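LEOA (Escherichia coli, PDB 4AUR) probably binds and hydrolyses GTP as a bacterial member of the dynamin family, joining a GTPase domain to a long helical stalk. Local coordinates at residues 336-339 against 340-343; 373-376 against 377-381. One frame throughout, in Å; residues are numbered along the deposited sequence.

Overall arrangement
Contacts 1 and 2 are two short helical stretches of about two turns each, in the dynamin-like helical domain and far from the centre of this very elongated chain, about 69 and 54 Å from it to their own centres. Contact 1 comes first, in the last residues of helix 275-343; contact 2 follows near the start of helix 368-408. Their centres lie about 18 Å apart, and their nearest atoms, about 5 Å apart, do not touch. Both pack against helix 489-518, and R373 and S377 also lie on M335, next to contact 1, so the three helices pack together. Polar i to i+4 pairs (Q338-Q342, K375-D379) run along the helices while apolar and some polar side chains meet neighbouring helices.

Contact 1 (336-339 against 340-343); sequences EKQL and MSQL
Q338 reaches along the helix and brings OE1 of its amide to NE2 of Q342, one turn further on. NE2 of Q342 lies 2.7 Å from OE1 of Q338, in the carbonyl plane and on a lone pair. The N-H...O angle is 152°, and the two amide planes are turned 55° from each other. Q338 needs a bend to get there: CG leaves anti to the backbone N, and the bend at the next torsion (chi2 58°) swings the amide group toward Q342, whose own chain runs extended beyond CG. Beneath the pair, the carbonyl O of Q338 serves two donors, Q342 N at 3.1 Å and the hydroxyl OG of S341 at 2.9 Å. Regular helix bonds join M340 N to E336 O and S341 N to K337 O, while L343 N to L339 O is weak. On another side, M340, a selenomethionine, packs on A504 and I507 of helix 489-518, where OE1 of E336 is hydrogen-bonded to the hydroxyl of Y515. The Q338-Q342 bond is between neutral amides, but NE2 of Q342 also donates to the carboxylate of E358 on helix 351-359, so this side chain is tied both to its own helix and to the next.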
ATOM      1  N   GLU A 336      43.639 -24.411  37.909  1.00 36.06           N
ATOM      2  CA  GLU A 336      44.724 -25.374  37.713  1.00 33.62           C
ATOM      3  C   GLU A 336      46.063 -24.808  38.128  1.00 33.30           C
ATOM      4  O   GLU A 336      46.857 -25.521  38.691  1.00 33.84           O
ATOM      5  CB  GLU A 336      44.777 -25.829  36.252  1.00 34.15           C
ATOM      6  CG  GLU A 336      45.616 -27.076  35.981  1.00 35.28           C
ATOM      7  CD  GLU A 336      45.795 -27.385  34.494  1.00 36.63           C
ATOM      8  OE1 GLU A 336      45.434 -26.551  33.637  1.00 37.99           O
ATOM      9  OE2 GLU A 336      46.296 -28.481  34.165  1.00 39.38           O
ATOM     10  N   LYS A 337      46.330 -23.540  37.844  1.00 34.52           N
ATOM     11  CA  LYS A 337      47.588 -22.930  38.271  1.00 37.86           C
ATOM     12  C   LYS A 337      47.646 -22.907  39.809  1.00 37.74           C
ATOM     13  O   LYS A 337      48.709 -23.153  40.412  1.00 32.80           O
ATOM     14  CB  LYS A 337      47.748 -21.514  37.692  1.00 42.88           C
ATOM     15  CG  LYS A 337      48.763 -20.638  38.430  1.00 54.15           C
ATOM     16  CD  LYS A 337      48.719 -19.153  38.028  1.00 63.99           C
ATOM     17  CE  LYS A 337      49.375 -18.252  39.087  1.00 69.23           C
ATOM     18  NZ  LYS A 337      49.522 -16.824  38.657  1.00 70.26           N
ATOM     19  N   GLN A 338      46.491 -22.613  40.415  1.00 35.32           N
ATOM     20  CA  GLN A 338      46.373 -22.473  41.848  1.00 36.09           C
ATOM     21  C   GLN A 338      46.683 -23.798  42.530  1.00 34.18           C
ATOM     22  O   GLN A 338      47.582 -23.860  43.365  1.00 34.79           O
ATOM     23  CB  GLN A 338      44.982 -21.958  42.222  1.00 41.17           C
ATOM     24  CG  GLN A 338      44.592 -22.113  43.694  1.00 46.83           C
ATOM     25  CD  GLN A 338      45.546 -21.416  44.661  1.00 49.36           C
ATOM     26  OE1 GLN A 338      46.022 -22.028  45.627  1.00 52.57           O
ATOM     27  NE2 GLN A 338      45.831 -20.133  44.407  1.00 50.24           N
ATOM     28  N   LEU A 339      45.946 -24.844  42.171  1.00 30.92           N
ATOM     29  CA  LEU A 339      46.211 -26.207  42.652  1.00 29.04           C
ATOM     30  C   LEU A 339      47.664 -26.653  42.438  1.00 31.27           C
ATOM     31  O   LEU A 339      48.265 -27.306  43.304  1.00 31.10           O
ATOM     32  CB  LEU A 339      45.274 -27.215  41.984  1.00 27.45           C
ATOM     33  CG  LEU A 339      43.812 -27.270  42.433  1.00 26.12           C
ATOM     34  CD1 LEU A 339      43.023 -28.161  41.509  1.00 25.37           C
ATOM     35  CD2 LEU A 339      43.664 -27.779  43.847  1.00 26.13           C
HETATM   36  N   MSE A 340      48.252 -26.296  41.304  1.00 31.48           N
HETATM   37  CA  MSE A 340      49.627 -26.724  41.062  1.00 34.27           C
HETATM   38  C   MSE A 340      50.597 -25.994  41.996  1.00 32.79           C
HETATM   39  O   MSE A 340      51.531 -26.587  42.494  1.00 33.61           O
HETATM   40  CB  MSE A 340      50.021 -26.628  39.569  1.00 35.70           C
HETATM   41  CG  MSE A 340      49.371 -27.640  38.617  1.00 35.24           C
HETATM   42 SE   MSE A 340      49.686 -29.506  39.151  0.81 42.47          SE
HETATM   43  CE  MSE A 340      51.429 -29.772  38.260  1.00 44.36           C
ATOM     44  N   SER A 341      50.391 -24.718  42.264  1.00 32.62           N
ATOM     45  CA  SER A 341      51.317 -23.996  43.137  1.00 34.18           C
ATOM     46  C   SER A 341      51.145 -24.383  44.615  1.00 34.51           C
ATOM     47  O   SER A 341      52.019 -24.135  45.447  1.00 34.81           O
ATOM     48  CB  SER A 341      51.123 -22.495  42.981  1.00 34.34           C
ATOM     49  OG  SER A 341      49.899 -22.137  43.587  1.00 36.86           O
ATOM     50  N   GLN A 342      50.008 -24.973  44.940  1.00 34.65           N
ATOM     51  CA  GLN A 342      49.797 -25.504  46.254  1.00 34.57           C
ATOM     52  C   GLN A 342      50.534 -26.802  46.399  1.00 34.91           C
ATOM     53  O   GLN A 342      50.959 -27.160  47.494  1.00 36.36           O
ATOM     54  CB  GLN A 342      48.324 -25.772  46.496  1.00 36.75           C
ATOM     55  CG  GLN A 342      47.543 -24.562  46.925  1.00 36.92           C
ATOM     56  CD  GLN A 342      46.168 -24.962  47.383  1.00 39.97           C
ATOM     57  OE1 GLN A 342      46.010 -25.845  48.229  1.00 39.82           O
ATOM     58  NE2 GLN A 342      45.157 -24.325  46.818  1.00 43.95           N
ATOM     59  N   LEU A 343      50.655 -27.528  45.301  1.00 36.41           N
ATOM     60  CA  LEU A 343      51.247 -28.850  45.348  1.00 37.84           C
ATOM     61  C   LEU A 343      52.733 -28.778  45.491  1.00 42.19           C
ATOM     62  O   LEU A 343      53.296 -29.473  46.323  1.00 47.46           O
ATOM     63  CB  LEU A 343      50.925 -29.648  44.090  1.00 36.35           C
ATOM     64  CG  LEU A 343      51.559 -31.041  43.995  1.00 37.28           C
ATOM     65  CD1 LEU A 343      51.324 -31.901  45.232  1.00 38.47           C
ATOM     66  CD2 LEU A 343      51.018 -31.767  42.780  1.00 38.94           C
TER

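Contact 2 (373-376 against 377-381); sequences RIKQ and SVDRF
Near the start of helix 368-408, in the dynamin-like helical domain, residues 373-381 carry a charged pair on one side and apolar side chains on another. K375 and D379 stand four residues apart, and their side chains pass at a slant. The salt bridge is long, with NZ of K375 3.9 Å from OD1 of D379, and the nearest approach between the side chains is instead made by CE of K375, 3.4 Å from OD2 of D379. D379 turns CG to the side away from its own carbonyl carbon (chi1 -80°), which lays the carboxylate back over the preceding turn. The lysine chain kinks near its base and again at its end to meet it. Under this pair runs the backbone bond from D379 N to K375 O, 2.8 Å long and fairly straight at 161°. V378 N likewise bonds to I374 O, whereas the bonds of S377 N are weak. On the apolar side I374 and V378 run alongside each other in one direction, their CG2 methyls 4.1 Å apart. I374 packs on P510 and F511 of helix 489-518, and V378 on I514 of that helix and on F528 of helix 521-528. S377 touches M335 of helix 275-343, while F381 reaches L324 and L328 there and meets the ring of F528, so that helices 489-518, 521-528 and 275-343 cover the buried side of residues 373-381.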
ATOM      1  N   ARG A 373      33.970 -29.271  41.221  1.00 24.16           N
ATOM      2  CA  ARG A 373      34.183 -27.841  41.063  1.00 26.45           C
ATOM      3  C   ARG A 373      34.454 -27.450  39.615  1.00 25.69           C
ATOM      4  O   ARG A 373      33.949 -26.458  39.149  1.00 26.43           O
ATOM      5  CB  ARG A 373      35.152 -27.231  42.080  1.00 26.78           C
ATOM      6  CG  ARG A 373      36.562 -27.715  42.072  1.00 28.67           C
ATOM      7  CD  ARG A 373      37.301 -27.146  43.281  1.00 29.23           C
ATOM      8  NE  ARG A 373      37.367 -25.691  43.218  1.00 29.42           N
ATOM      9  CZ  ARG A 373      38.477 -24.960  43.237  1.00 30.46           C
ATOM     10  NH1 ARG A 373      39.685 -25.509  43.340  1.00 30.11           N
ATOM     11  NH2 ARG A 373      38.367 -23.638  43.169  1.00 32.38           N
ATOM     12  N   ILE A 374      35.185 -28.259  38.883  1.00 26.39           N
ATOM     13  CA  ILE A 374      35.228 -28.102  37.449  1.00 25.29           C
ATOM     14  C   ILE A 374      33.818 -28.176  36.847  1.00 26.79           C
ATOM     15  O   ILE A 374      33.441 -27.375  35.991  1.00 26.65           O
ATOM     16  CB  ILE A 374      36.100 -29.186  36.818  1.00 24.95           C
ATOM     17  CG1 ILE A 374      37.555 -28.971  37.220  1.00 24.71           C
ATOM     18  CG2 ILE A 374      35.917 -29.228  35.294  1.00 25.30           C
ATOM     19  CD1 ILE A 374      38.510 -29.999  36.632  1.00 25.46           C
ATOM     20  N   LYS A 375      33.042 -29.159  37.272  1.00 28.22           N
ATOM     21  CA  LYS A 375      31.735 -29.380  36.671  1.00 29.30           C
ATOM     22  C   LYS A 375      30.815 -28.182  36.817  1.00 29.79           C
ATOM     23  O   LYS A 375      30.045 -27.862  35.940  1.00 33.93           O
ATOM     24  CB  LYS A 375      31.077 -30.588  37.292  1.00 29.84           C
ATOM     25  CG  LYS A 375      29.601 -30.586  37.058  1.00 33.47           C
ATOM     26  CD  LYS A 375      29.024 -31.956  36.910  1.00 35.62           C
ATOM     27  CE  LYS A 375      27.517 -31.819  36.810  1.00 37.13           C
ATOM     28  NZ  LYS A 375      27.059 -32.663  35.684  1.00 39.28           N
ATOM     29  N   GLN A 376      30.897 -27.533  37.950  1.00 31.36           N
ATOM     30  CA  GLN A 376      30.045 -26.431  38.291  1.00 33.39           C
ATOM     31  C   GLN A 376      30.421 -25.186  37.462  1.00 33.49           C
ATOM     32  O   GLN A 376      29.585 -24.343  37.172  1.00 35.99           O
ATOM     33  CB  GLN A 376      30.233 -26.220  39.790  1.00 37.40           C
ATOM     34  CG  GLN A 376      29.417 -25.136  40.448  1.00 43.50           C
ATOM     35  CD  GLN A 376      30.313 -24.242  41.293  1.00 48.29           C
ATOM     36  OE1 GLN A 376      30.377 -23.021  41.073  1.00 46.94           O
ATOM     37  NE2 GLN A 376      31.061 -24.859  42.237  1.00 49.64           N
ATOM     38  N   SER A 377      31.689 -25.094  37.077  1.00 32.70           N
ATOM     39  CA  SER A 377      32.190 -24.056  36.186  1.00 30.60           C
ATOM     40  C   SER A 377      31.790 -24.277  34.726  1.00 29.21           C
ATOM     41  O   SER A 377      31.544 -23.323  33.998  1.00 25.54           O
ATOM     42  CB  SER A 377      33.707 -24.027  36.255  1.00 31.27           C
ATOM     43  OG  SER A 377      34.131 -23.182  37.289  1.00 35.16           O
ATOM     44  N   VAL A 378      31.782 -25.540  34.312  1.00 28.73           N
ATOM     45  CA  VAL A 378      31.377 -25.932  32.978  1.00 29.48           C
ATOM     46  C   VAL A 378      29.881 -25.821  32.803  1.00 30.32           C
ATOM     47  O   VAL A 378      29.400 -25.224  31.842  1.00 31.10           O
ATOM     48  CB  VAL A 378      31.767 -27.372  32.697  1.00 29.88           C
ATOM     49  CG1 VAL A 378      31.165 -27.857  31.395  1.00 30.85           C
ATOM     50  CG2 VAL A 378      33.267 -27.484  32.646  1.00 31.77           C
ATOM     51  N   ASP A 379      29.154 -26.417  33.732  1.00 30.58           N
ATOM     52  CA  ASP A 379      27.740 -26.212  33.829  1.00 31.52           C
ATOM     53  C   ASP A 379      27.413 -24.711  33.728  1.00 31.18           C
ATOM     54  O   ASP A 379      26.604 -24.321  32.927  1.00 30.82           O
ATOM     55  CB  ASP A 379      27.198 -26.817  35.139  1.00 34.17           C
ATOM     56  CG  ASP A 379      26.992 -28.364  35.077  1.00 35.97           C
ATOM     57  OD1 ASP A 379      27.610 -29.083  34.253  1.00 37.74           O
ATOM     58  OD2 ASP A 379      26.190 -28.869  35.897  1.00 40.49           O
ATOM     59  N   ARG A 380      28.042 -23.857  34.517  1.00 34.06           N
ATOM     60  CA  ARG A 380      27.653 -22.436  34.511  1.00 37.52           C
ATOM     61  C   ARG A 380      27.766 -21.807  33.113  1.00 34.75           C
ATOM     62  O   ARG A 380      26.937 -20.988  32.724  1.00 32.40           O
ATOM     63  CB  ARG A 380      28.467 -21.647  35.526  1.00 43.40           C
ATOM     64  CG  ARG A 380      27.990 -20.228  35.804  1.00 51.89           C
ATOM     65  CD  ARG A 380      28.568 -19.757  37.144  1.00 65.73           C
ATOM     66  NE  ARG A 380      28.821 -18.311  37.225  1.00 75.20           N
ATOM     67  CZ  ARG A 380      29.511 -17.710  38.203  1.00 81.78           C
ATOM     68  NH1 ARG A 380      30.040 -18.413  39.207  1.00 83.60           N
ATOM     69  NH2 ARG A 380      29.686 -16.392  38.175  1.00 82.50           N
ATOM     70  N   PHE A 381      28.785 -22.204  32.361  1.00 33.41           N
ATOM     71  CA  PHE A 381      28.996 -21.701  31.002  1.00 31.93           C
ATOM     72  C   PHE A 381      27.944 -22.288  30.069  1.00 32.33           C
ATOM     73  O   PHE A 381      27.270 -21.570  29.341  1.00 32.11           O
ATOM     74  CB  PHE A 381      30.410 -22.042  30.509  1.00 29.64           C
ATOM     75  CG  PHE A 381      30.619 -21.816  29.034  1.00 28.01           C
ATOM     76  CD1 PHE A 381      30.136 -20.690  28.406  1.00 27.73           C
ATOM     77  CD2 PHE A 381      31.310 -22.737  28.274  1.00 27.26           C
ATOM     78  CE1 PHE A 381      30.333 -20.504  27.054  1.00 26.34           C
ATOM     79  CE2 PHE A 381      31.513 -22.548  26.924  1.00 25.83           C
ATOM     80  CZ  PHE A 381      31.029 -21.430  26.315  1.00 25.20           C
TER